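Local coordinates for protein N-acetylneuraminate lyase (Peptoclostridium difficile, PDB 4WOZ) that belongs to the dihydrodipicolinate synthetase family, whose members are built on a TIM barrel, at residues I136-D141 with F166-I171. Numbering follows the deposited sequence.
Sequences IINSVD and FENEKI
The ammonium group of Lys-170 donates hydrogen bonds to two backbone carbonyls where helix 126-138 runs out. Its NZ lies 2.7 Å from Val-140 O, almost straight off the end of that carbonyl. Ile-137 O, 2.8 Å from the same NZ, is met at a bent C=O...N angle of 141°. A bend at chi3 (-69°) in an otherwise extended chain carries NZ to this spot, and its charge probably complements the partial negative charge of the helix C-terminus. The root of the same lysine packs tightly on Ile-137, Lys-170 CB against Ile-137 CG1 at 3.5 Å, while Ile-137 CG2 rests against the amide of Asn-168. That amide works in two directions. Its OD1 accepts from Lys-170 N at 2.8 Å, forming an Asx turn that overlaps the start of the type I turn 168-171. Its ND2 donates to Asn-138 OD1 at 3.1 Å. The two amide planes are only 15° apart. A weak bond from ND2 to Asn-134 adds a second tie to the helix. Lys-170 also pairs through its backbone with Leu-144, whose side chain touches Ile-137. The contact thus joins two neighbouring helix-to-strand connections, the end of helix 126-138 with its following loop and the loop before strand 171-176, leading into adjacent strands 144-147 and 171-176 at the N-terminal end of the (βα)8 (TIM) barrel strands.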
loop_
_atom_site.group_PDB
_atom_site.type_symbol
_atom_site.label_atom_id
_atom_site.label_comp_id
_atom_site.label_asym_id
_atom_site.label_seq_id
_atom_site.Cartn_x
_atom_site.Cartn_y
_atom_site.Cartn_z
ATOM N N ILE A 136 7.144 -29.683 -0.682
ATOM C CA ILE A 136 8.098 -29.645 -1.779
ATOM C C ILE A 136 9.434 -30.314 -1.464
ATOM O O ILE A 136 9.830 -31.254 -2.145
ATOM C CB ILE A 136 8.374 -28.190 -2.221
ATOM C CG1 ILE A 136 7.109 -27.588 -2.834
ATOM C CG2 ILE A 136 9.531 -28.154 -3.216
ATOM C CD1 ILE A 136 7.253 -26.136 -3.225
ATOM N N ILE A 137 10.123 -29.834 -0.433
ATOM C CA ILE A 137 11.438 -30.373 -0.082
ATOM C C ILE A 137 11.439 -31.772 0.523
ATOM O O ILE A 137 12.433 -32.493 0.412
ATOM C CB ILE A 137 12.201 -29.420 0.878
ATOM C CG1 ILE A 137 13.676 -29.828 0.963
ATOM C CG2 ILE A 137 11.569 -29.454 2.265
ATOM C CD1 ILE A 137 14.409 -29.787 -0.372
ATOM N N ASN A 138 10.345 -32.163 1.167
ATOM C CA ASN A 138 10.286 -33.495 1.761
ATOM C C ASN A 138 10.027 -34.551 0.691
ATOM O O ASN A 138 10.256 -35.742 0.914
ATOM C CB ASN A 138 9.196 -33.574 2.835
ATOM C CG ASN A 138 9.447 -32.625 3.991
ATOM O OD1 ASN A 138 10.593 -32.397 4.386
ATOM N ND2 ASN A 138 8.372 -32.079 4.552
ATOM N N SER A 139 9.559 -34.104 -0.472
ATOM C CA SER A 139 9.271 -35.001 -1.588
ATOM C C SER A 139 10.524 -35.472 -2.314
ATOM O O SER A 139 10.468 -36.433 -3.079
ATOM C CB SER A 139 8.355 -34.317 -2.606
ATOM O OG SER A 139 7.054 -34.118 -2.085
ATOM N N VAL A 140 11.652 -34.804 -2.089
ATOM C CA VAL A 140 12.881 -35.184 -2.773
ATOM C C VAL A 140 14.132 -35.174 -1.904
ATOM O O VAL A 140 14.132 -34.683 -0.775
ATOM C CB VAL A 140 13.146 -34.265 -3.988
ATOM C CG1 VAL A 140 11.982 -34.335 -4.959
ATOM C CG2 VAL A 140 13.363 -32.831 -3.521
ATOM N N ASP A 141 15.205 -35.727 -2.454
ATOM C CA ASP A 141 16.480 -35.787 -1.760
ATOM C C ASP A 141 17.333 -34.637 -2.282
ATOM O O ASP A 141 18.257 -34.838 -3.069
ATOM C CB ASP A 141 17.156 -37.132 -2.033
ATOM C CG ASP A 141 18.439 -37.308 -1.250
ATOM O OD1 ASP A 141 18.437 -37.011 -0.037
ATOM O OD2 ASP A 141 19.448 -37.749 -1.844
ATOM N N PHE A 166 12.985 -22.567 8.649
ATOM C CA PHE A 166 14.353 -23.059 8.805
ATOM C C PHE A 166 14.480 -24.234 9.770
ATOM O O PHE A 166 15.585 -24.716 10.021
ATOM C CB PHE A 166 15.291 -21.933 9.254
ATOM C CG PHE A 166 15.642 -20.962 8.162
ATOM C CD1 PHE A 166 16.059 -21.419 6.917
ATOM C CD2 PHE A 166 15.569 -19.592 8.380
ATOM C CE1 PHE A 166 16.398 -20.526 5.909
ATOM C CE2 PHE A 166 15.906 -18.691 7.377
ATOM C CZ PHE A 166 16.321 -19.158 6.140
ATOM N N GLU A 167 13.357 -24.690 10.316
ATOM C CA GLU A 167 13.382 -25.827 11.230
ATOM C C GLU A 167 13.782 -27.047 10.407
ATOM O O GLU A 167 14.491 -27.935 10.884
ATOM C CB GLU A 167 11.999 -26.055 11.852
ATOM C CG GLU A 167 11.470 -24.888 12.675
ATOM C CD GLU A 167 12.350 -24.558 13.864
ATOM O OE1 GLU A 167 13.493 -24.101 13.652
ATOM O OE2 GLU A 167 11.898 -24.760 15.012
ATOM N N ASN A 168 13.317 -27.073 9.162
ATOM C CA ASN A 168 13.615 -28.160 8.236
ATOM C C ASN A 168 15.077 -28.046 7.813
ATOM O O ASN A 168 15.450 -27.116 7.097
ATOM C CB ASN A 168 12.707 -28.054 7.009
ATOM C CG ASN A 168 12.802 -29.262 6.103
ATOM O OD1 ASN A 168 13.891 -29.685 5.724
ATOM N ND2 ASN A 168 11.654 -29.817 5.742
ATOM N N GLU A 169 15.900 -28.992 8.251
ATOM C CA GLU A 169 17.324 -28.982 7.932
ATOM C C GLU A 169 17.617 -28.998 6.434
ATOM O O GLU A 169 18.728 -28.672 6.012
ATOM C CB GLU A 169 18.024 -30.168 8.605
ATOM C CG GLU A 169 17.577 -31.529 8.095
ATOM C CD GLU A 169 18.242 -32.679 8.834
ATOM O OE1 GLU A 169 19.491 -32.715 8.882
ATOM O OE2 GLU A 169 17.513 -33.549 9.361
ATOM N N LYS A 170 16.630 -29.374 5.627
ATOM C CA LYS A 170 16.826 -29.407 4.183
ATOM C C LYS A 170 16.578 -28.036 3.554
ATOM O O LYS A 170 16.875 -27.815 2.378
ATOM C CB LYS A 170 15.936 -30.485 3.550
ATOM C CG LYS A 170 16.302 -31.900 4.024
ATOM C CD LYS A 170 15.903 -32.990 3.030
ATOM C CE LYS A 170 14.401 -33.172 2.931
ATOM N NZ LYS A 170 14.047 -34.182 1.886
ATOM N N ILE A 171 16.028 -27.117 4.342
ATOM C CA ILE A 171 15.801 -25.753 3.876
ATOM C C ILE A 171 17.069 -25.022 4.343
ATOM O O ILE A 171 17.188 -24.597 5.496
ATOM C CB ILE A 171 14.525 -25.156 4.503
ATOM C CG1 ILE A 171 13.313 -25.976 4.041
ATOM C CG2 ILE A 171 14.359 -23.697 4.082
ATOM C CD1 ILE A 171 11.981 -25.499 4.574
#